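PDB 6YJN: beta carbonic anhydrase from Burkholderia pseudomallei, which probably catalyses the reversible interconversion of carbon dioxide and hydrogencarbonate, as a tetrameric zinc enzyme of the beta-carbonic anhydrase family. Local coordinates for residues 78-81 with 82-86; 85-88 with 89-93; 120-123 with 124-127. All blocks are in the same frame, centred on the assembly; numbering follows the deposited sequence.

Contact 1: 78-81 with 82-86; sequences DLNC and LSVIQ
Leu-82 N donates to Asp-78 O at 2.9 Å, the first backbone bond across this helix start. Ile-85 N donates to Cys-81 O, also at 2.9 Å. Both are i to i+4 bonds of the alpha-helical kind. Leu-79 O takes two donors from one residue. Ser-83 N reaches Leu-79 O at 3.0 Å, and Ser-83 OG adds a weak bond to the same oxygen. The link from Val-84 N to Asn-80 O is weak too.

The carboxylate of Asp-78 turns back over the helix start. Asp-78 OD1 accepts from Asn-80 N at 3.0 Å, met from above the carboxylate plane. OD2 takes a weaker bond from Cys-81 N and a second donor, Asn-80 ND2 of the second subunit. The same pair recurs in the opposite sense, since Asn-80 ND2 reaches Asp-78 OD2 of that subunit.

The packing follows the turn of the helix. SG of Cys-81 is anti to the backbone N (chi1 -170°), which carries it alongside Ile-85, and Cys-81 SG meets Ile-85 CD1 at 3.6 Å. Both side chains face strand 41-46. Leu-79 and Leu-82 cross at about a right angle, with Leu-79 CD1 4.2 Å from Leu-82 CB. Both also pack on Leu-79 of the third subunit. The whole is an N-capped helix start with Asp-78 as the N-cap, set where the beta-carbonic anhydrase subunits meet.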
loop_
_atom_site.group_PDB
_atom_site.type_symbol
_atom_site.label_atom_id
_atom_site.label_comp_id
_atom_site.label_asym_id
_atom_site.label_seq_id
_atom_site.Cartn_x
_atom_site.Cartn_y
_atom_site.Cartn_z
ATOM N N ASP A 78 2.629 -0.086 -5.129
ATOM C CA ASP A 78 1.186 0.056 -5.033
ATOM C C ASP A 78 0.542 -1.215 -5.559
ATOM O O ASP A 78 0.464 -1.438 -6.764
ATOM C CB ASP A 78 0.665 1.257 -5.821
ATOM C CG ASP A 78 -0.853 1.347 -5.859
ATOM O OD1 ASP A 78 -1.495 0.857 -4.904
ATOM O OD2 ASP A 78 -1.391 1.897 -6.847
ATOM N N LEU A 79 0.045 -2.033 -4.641
ATOM C CA LEU A 79 -0.514 -3.302 -5.068
ATOM C C LEU A 79 -1.903 -3.075 -5.645
ATOM O O LEU A 79 -2.422 -3.979 -6.288
ATOM C CB LEU A 79 -0.529 -4.297 -3.898
ATOM C CG LEU A 79 -0.357 -5.775 -4.268
ATOM C CD1 LEU A 79 0.914 -6.015 -5.072
ATOM C CD2 LEU A 79 -0.358 -6.641 -3.026
ATOM N N ASN A 80 -2.488 -1.884 -5.420
ATOM C CA ASN A 80 -3.743 -1.511 -6.070
ATOM C C ASN A 80 -3.591 -1.554 -7.599
ATOM O O ASN A 80 -4.324 -2.248 -8.319
ATOM C CB ASN A 80 -4.309 -0.203 -5.522
ATOM C CG ASN A 80 -5.569 0.253 -6.236
ATOM O OD1 ASN A 80 -5.826 -0.143 -7.368
ATOM N ND2 ASN A 80 -6.351 1.114 -5.601
ATOM N N CYS A 81 -2.596 -0.817 -8.091
ATOM C CA CYS A 81 -2.345 -0.726 -9.513
ATOM C C CYS A 81 -1.630 -1.983 -10.003
ATOM O O CYS A 81 -2.052 -2.589 -10.995
ATOM C CB CYS A 81 -1.523 0.518 -9.805
ATOM S SG CYS A 81 -1.406 0.882 -11.573
ATOM N N LEU A 82 -0.538 -2.359 -9.326
ATOM C CA LEU A 82 0.200 -3.538 -9.748
ATOM C C LEU A 82 -0.782 -4.686 -10.013
ATOM O O LEU A 82 -0.637 -5.401 -11.007
ATOM C CB LEU A 82 1.226 -3.932 -8.679
ATOM C CG LEU A 82 2.468 -3.050 -8.518
ATOM C CD1 LEU A 82 3.435 -3.684 -7.532
ATOM C CD2 LEU A 82 3.163 -2.776 -9.845
ATOM N N SER A 83 -1.777 -4.851 -9.120
ATOM C CA SER A 83 -2.800 -5.880 -9.231
ATOM C C SER A 83 -3.500 -5.789 -10.582
ATOM O O SER A 83 -3.525 -6.762 -11.329
ATOM C CB SER A 83 -3.805 -5.773 -8.123
ATOM O OG SER A 83 -3.445 -6.621 -7.045
ATOM N N VAL A 84 -4.064 -4.609 -10.870
ATOM C CA VAL A 84 -4.676 -4.284 -12.152
ATOM C C VAL A 84 -3.765 -4.740 -13.297
ATOM O O VAL A 84 -4.229 -5.401 -14.233
ATOM C CB VAL A 84 -5.036 -2.784 -12.243
ATOM C CG1 VAL A 84 -5.497 -2.384 -13.628
ATOM C CG2 VAL A 84 -6.081 -2.358 -11.218
ATOM N N ILE A 85 -2.463 -4.431 -13.194
ATOM C CA ILE A 85 -1.509 -4.673 -14.274
ATOM C C ILE A 85 -1.228 -6.164 -14.438
ATOM O O ILE A 85 -1.274 -6.686 -15.556
ATOM C CB ILE A 85 -0.214 -3.867 -14.080
ATOM C CG1 ILE A 85 -0.497 -2.365 -14.023
ATOM C CG2 ILE A 85 0.844 -4.216 -15.118
ATOM C CD1 ILE A 85 0.541 -1.586 -13.239
ATOM N N GLN A 86 -0.899 -6.834 -13.329
ATOM C CA GLN A 86 -0.687 -8.269 -13.384
ATOM C C GLN A 86 -1.938 -8.956 -13.942
ATOM O O GLN A 86 -1.832 -9.955 -14.654
ATOM C CB GLN A 86 -0.252 -8.799 -12.022
ATOM C CG GLN A 86 0.093 -10.284 -12.047
ATOM C CD GLN A 86 -1.114 -11.174 -11.847
ATOM O OE1 GLN A 86 -2.066 -10.806 -11.154
ATOM N NE2 GLN A 86 -1.077 -12.354 -12.456
#

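Contact 2: 85-88 with 89-93; sequences IQFA and VDLLK
Gln-86 NE2 donates to Asp-90 OD2 at 2.9 Å, one turn further along helix 79-92. This is an i to i+4 side-chain bond in the last turns of a helix that packs on the central sheet of the beta-carbonic anhydrase fold. The N-H is fairly straight (161°). The acceptor lies close to the amide plane of Gln-86, but the carboxylate is turned about 80° against that amide and is met on its anti side, somewhat out of its plane. The bend at chi2 (-86°) swings the amide toward Asp-90. Both ends of the amide have further partners: NE2 also donates to Val-117 O of the second subunit, and OE1 accepts from Ala-120 N there. Asp-90 OD1 forms a salt bridge with Arg-175, so each carboxylate oxygen has a partner.

Phe-87 and Leu-91 lie side by side. Leu-91 CD2 sits over one face of the ring, 4.0 Å from its centroid, in a CH-pi contact. Leu-92 CG comes to the ring edge, 4.2 Å from Phe-87 CD1. Ile-85 and Val-89 are likewise side by side, with Ile-85 CG2 3.8 Å from Val-89 CG2, next to helix 167-174.

The backbone widens here. Val-89 N bonds Ile-85 O at 2.8 Å and Leu-91 N bonds Phe-87 O at 3.3 Å, both alpha-type. Leu-92 N bonds Ala-88 O weakly and also Phe-87 O weakly, the latter a pi-type turn. Lys-93 is the first residue to leave helical phi/psi, with positive phi, and folds back until Lys-93 NZ is 2.6 Å from Asp-90 O.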
loop_
_atom_site.group_PDB
_atom_site.type_symbol
_atom_site.label_atom_id
_atom_site.label_comp_id
_atom_site.label_asym_id
_atom_site.label_seq_id
_atom_site.Cartn_x
_atom_site.Cartn_y
_atom_site.Cartn_z
ATOM N N ILE A 85 -2.463 -4.431 -13.194
ATOM C CA ILE A 85 -1.509 -4.673 -14.274
ATOM C C ILE A 85 -1.228 -6.164 -14.438
ATOM O O ILE A 85 -1.274 -6.686 -15.556
ATOM C CB ILE A 85 -0.214 -3.867 -14.080
ATOM C CG1 ILE A 85 -0.497 -2.365 -14.023
ATOM C CG2 ILE A 85 0.844 -4.216 -15.118
ATOM C CD1 ILE A 85 0.541 -1.586 -13.239
ATOM N N GLN A 86 -0.899 -6.834 -13.329
ATOM C CA GLN A 86 -0.687 -8.269 -13.384
ATOM C C GLN A 86 -1.938 -8.956 -13.942
ATOM O O GLN A 86 -1.832 -9.955 -14.654
ATOM C CB GLN A 86 -0.252 -8.799 -12.022
ATOM C CG GLN A 86 0.093 -10.284 -12.047
ATOM C CD GLN A 86 -1.114 -11.174 -11.847
ATOM O OE1 GLN A 86 -2.066 -10.806 -11.154
ATOM N NE2 GLN A 86 -1.077 -12.354 -12.456
ATOM N N PHE A 87 -3.119 -8.393 -13.660
ATOM C CA PHE A 87 -4.365 -8.952 -14.155
ATOM C C PHE A 87 -4.540 -8.658 -15.649
ATOM O O PHE A 87 -4.967 -9.517 -16.417
ATOM C CB PHE A 87 -5.529 -8.393 -13.337
ATOM C CG PHE A 87 -6.836 -9.149 -13.405
ATOM C CD1 PHE A 87 -7.599 -9.166 -14.569
ATOM C CD2 PHE A 87 -7.335 -9.798 -12.278
ATOM C CE1 PHE A 87 -8.811 -9.843 -14.607
ATOM C CE2 PHE A 87 -8.557 -10.459 -12.313
ATOM C CZ PHE A 87 -9.294 -10.476 -13.479
ATOM N N ALA A 88 -4.220 -7.433 -16.064
ATOM C CA ALA A 88 -4.389 -7.069 -17.457
ATOM C C ALA A 88 -3.410 -7.833 -18.354
ATOM O O ALA A 88 -3.800 -8.366 -19.389
ATOM C CB ALA A 88 -4.245 -5.577 -17.589
ATOM N N VAL A 89 -2.132 -7.861 -17.962
ATOM C CA VAL A 89 -1.055 -8.469 -18.734
ATOM C C VAL A 89 -1.130 -10.001 -18.682
ATOM O O VAL A 89 -1.227 -10.661 -19.721
ATOM C CB VAL A 89 0.318 -7.992 -18.214
ATOM C CG1 VAL A 89 1.481 -8.641 -18.944
ATOM C CG2 VAL A 89 0.457 -6.483 -18.198
ATOM N N ASP A 90 -1.018 -10.564 -17.467
ATOM C CA ASP A 90 -0.861 -11.999 -17.278
ATOM C C ASP A 90 -2.128 -12.753 -17.674
ATOM O O ASP A 90 -2.040 -13.882 -18.139
ATOM C CB ASP A 90 -0.540 -12.368 -15.832
ATOM C CG ASP A 90 0.894 -12.111 -15.414
ATOM O OD1 ASP A 90 1.670 -11.546 -16.224
ATOM O OD2 ASP A 90 1.221 -12.479 -14.269
ATOM N N LEU A 91 -3.298 -12.143 -17.492
ATOM C CA LEU A 91 -4.518 -12.904 -17.679
ATOM C C LEU A 91 -5.364 -12.375 -18.832
ATOM O O LEU A 91 -6.214 -13.082 -19.365
ATOM C CB LEU A 91 -5.342 -12.878 -16.391
ATOM C CG LEU A 91 -6.572 -13.780 -16.436
ATOM C CD1 LEU A 91 -6.237 -15.136 -15.841
ATOM C CD2 LEU A 91 -7.760 -13.136 -15.734
ATOM N N LEU A 92 -5.222 -11.109 -19.180
ATOM C CA LEU A 92 -6.102 -10.664 -20.243
ATOM C C LEU A 92 -5.286 -10.611 -21.516
ATOM O O LEU A 92 -5.830 -10.426 -22.606
ATOM C CB LEU A 92 -6.736 -9.322 -19.879
ATOM C CG LEU A 92 -7.736 -9.426 -18.732
ATOM C CD1 LEU A 92 -8.650 -8.208 -18.673
ATOM C CD2 LEU A 92 -8.545 -10.708 -18.870
ATOM N N LYS A 93 -3.983 -10.843 -21.316
ATOM C CA LYS A 93 -2.973 -10.697 -22.345
ATOM C C LYS A 93 -3.331 -9.463 -23.164
ATOM O O LYS A 93 -3.635 -9.572 -24.350
ATOM C CB LYS A 93 -2.896 -11.987 -23.173
ATOM C CG LYS A 93 -2.717 -13.285 -22.387
ATOM C CD LYS A 93 -1.282 -13.796 -22.320
ATOM C CE LYS A 93 -1.144 -15.176 -21.703
ATOM N NZ LYS A 93 -1.047 -15.154 -20.218
#

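Contact 3: 120-123 with 124-127; sequences ADNW and LHHV
The first turns of helix 120-133 bring Trp-123 and His-126 together in an edge-to-face aromatic pair. The edge of the imidazole points toward the face of the six-membered ring of Trp-123. The planes stand at 84° and the centroids are 5.7 Å apart. CG of Trp-123 is anti to the backbone N (chi1 -175°), while that of His-126 lies beside its own N (chi1 -62°), so the imidazole leans back toward the preceding turn. His-126 NE2 is bonded to Thr-77 OG1 of the fourth subunit, which helps fix the ring.

This helix start lies at subunit interfaces of the beta-carbonic anhydrase tetramer. The side chain of Leu-124 lies about 8 Å from the zinc ion and packs on Ala-110 of helix 106-112.

In the backbone, Leu-124 N reaches Ala-120 O at 2.8 Å. The next turn is tighter: His-125 N bonds Asn-122 O at 3.1 Å, and its link to Asp-121 O is weak. His-126 N likewise bonds Trp-123 O at 3.2 Å. The ring of His-125 has Asp-121 O over one face, offset toward the rim, with His-125 CD2 3.3 Å from that oxygen.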
loop_
_atom_site.group_PDB
_atom_site.type_symbol
_atom_site.label_atom_id
_atom_site.label_comp_id
_atom_site.label_asym_id
_atom_site.label_seq_id
_atom_site.Cartn_x
_atom_site.Cartn_y
_atom_site.Cartn_z
ATOM N N ALA A 120 -3.870 13.346 0.569
ATOM C CA ALA A 120 -3.388 13.081 -0.776
ATOM C C ALA A 120 -2.088 13.834 -1.060
ATOM O O ALA A 120 -1.411 13.553 -2.053
ATOM C CB ALA A 120 -4.458 13.415 -1.787
ATOM N N ASP A 121 -1.742 14.788 -0.184
ATOM C CA ASP A 121 -0.457 15.452 -0.328
ATOM C C ASP A 121 0.616 14.377 -0.434
ATOM O O ASP A 121 1.507 14.486 -1.273
ATOM C CB ASP A 121 -0.169 16.457 0.788
ATOM C CG ASP A 121 -1.142 17.623 0.812
ATOM O OD1 ASP A 121 -1.667 17.968 -0.267
ATOM O OD2 ASP A 121 -1.384 18.165 1.911
ATOM N N ASN A 122 0.472 13.335 0.396
ATOM C CA ASN A 122 1.398 12.217 0.431
ATOM C C ASN A 122 1.453 11.591 -0.954
ATOM O O ASN A 122 2.541 11.368 -1.489
ATOM C CB ASN A 122 1.046 11.202 1.519
ATOM C CG ASN A 122 1.034 11.805 2.912
ATOM O OD1 ASN A 122 2.073 12.198 3.451
ATOM N ND2 ASN A 122 -0.147 11.888 3.503
ATOM N N TRP A 123 0.269 11.353 -1.536
ATOM C CA TRP A 123 0.209 10.686 -2.826
ATOM C C TRP A 123 0.876 11.582 -3.874
ATOM O O TRP A 123 1.679 11.111 -4.663
ATOM C CB TRP A 123 -1.228 10.213 -3.172
ATOM C CG TRP A 123 -1.360 9.401 -4.428
ATOM C CD1 TRP A 123 -1.570 9.879 -5.691
ATOM C CD2 TRP A 123 -1.307 7.968 -4.565
ATOM N NE1 TRP A 123 -1.627 8.860 -6.604
ATOM C CE2 TRP A 123 -1.455 7.673 -5.943
ATOM C CE3 TRP A 123 -1.147 6.904 -3.674
ATOM C CZ2 TRP A 123 -1.431 6.370 -6.439
ATOM C CZ3 TRP A 123 -1.095 5.621 -4.175
ATOM C CH2 TRP A 123 -1.245 5.353 -5.532
ATOM N N LEU A 124 0.629 12.890 -3.823
ATOM C CA LEU A 124 1.136 13.778 -4.858
ATOM C C LEU A 124 2.653 13.958 -4.768
ATOM O O LEU A 124 3.288 14.459 -5.694
ATOM C CB LEU A 124 0.432 15.123 -4.714
ATOM C CG LEU A 124 -1.068 15.092 -4.973
ATOM C CD1 LEU A 124 -1.709 16.373 -4.471
ATOM C CD2 LEU A 124 -1.386 14.869 -6.444
ATOM N N HIS A 125 3.230 13.566 -3.637
ATOM C CA HIS A 125 4.667 13.657 -3.483
ATOM C C HIS A 125 5.338 12.950 -4.647
ATOM O O HIS A 125 6.354 13.422 -5.157
ATOM C CB HIS A 125 5.107 13.082 -2.144
ATOM C CG HIS A 125 4.946 14.049 -1.023
ATOM N ND1 HIS A 125 5.448 15.333 -1.085
ATOM C CD2 HIS A 125 4.366 13.920 0.192
ATOM C CE1 HIS A 125 5.171 15.959 0.046
ATOM N NE2 HIS A 125 4.513 15.107 0.854
ATOM N N HIS A 126 4.717 11.844 -5.061
ATOM C CA HIS A 126 5.161 11.080 -6.211
ATOM C C HIS A 126 5.362 11.993 -7.422
ATOM O O HIS A 126 6.326 11.842 -8.174
ATOM C CB HIS A 126 4.207 9.911 -6.463
ATOM C CG HIS A 126 4.148 8.944 -5.324
ATOM N ND1 HIS A 126 5.272 8.303 -4.826
ATOM C CD2 HIS A 126 3.107 8.488 -4.583
ATOM C CE1 HIS A 126 4.916 7.501 -3.832
ATOM N NE2 HIS A 126 3.597 7.600 -3.660
ATOM N N VAL A 127 4.463 12.966 -7.579
ATOM C CA VAL A 127 4.467 13.843 -8.732
ATOM C C VAL A 127 5.445 14.989 -8.480
ATOM O O VAL A 127 6.163 15.423 -9.385
ATOM C CB VAL A 127 3.039 14.335 -9.004
ATOM C CG1 VAL A 127 2.998 15.498 -9.978
ATOM C CG2 VAL A 127 2.143 13.188 -9.456
#

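Overall arrangement
Contacts 1 and 2 are overlapping parts of helix 79-92, with centres 10 Å apart, and they share Ile-85 and Gln-86. Contact 1 covers the start of the helix and contact 2 its end, and both pack against strands 41-46 and 64-69 of the sheet. Contact 3 comes later in the chain, on helix 120-133, with its centre 18 Å from that of contact 1 and 27 Å from that of contact 2. It touches contact 1 through Trp-123 CH2 and Asp-78 OD2, but does not touch contact 2. All three also meet the second subunit, so these two helices take part both in the subunit fold and in building the tetramer.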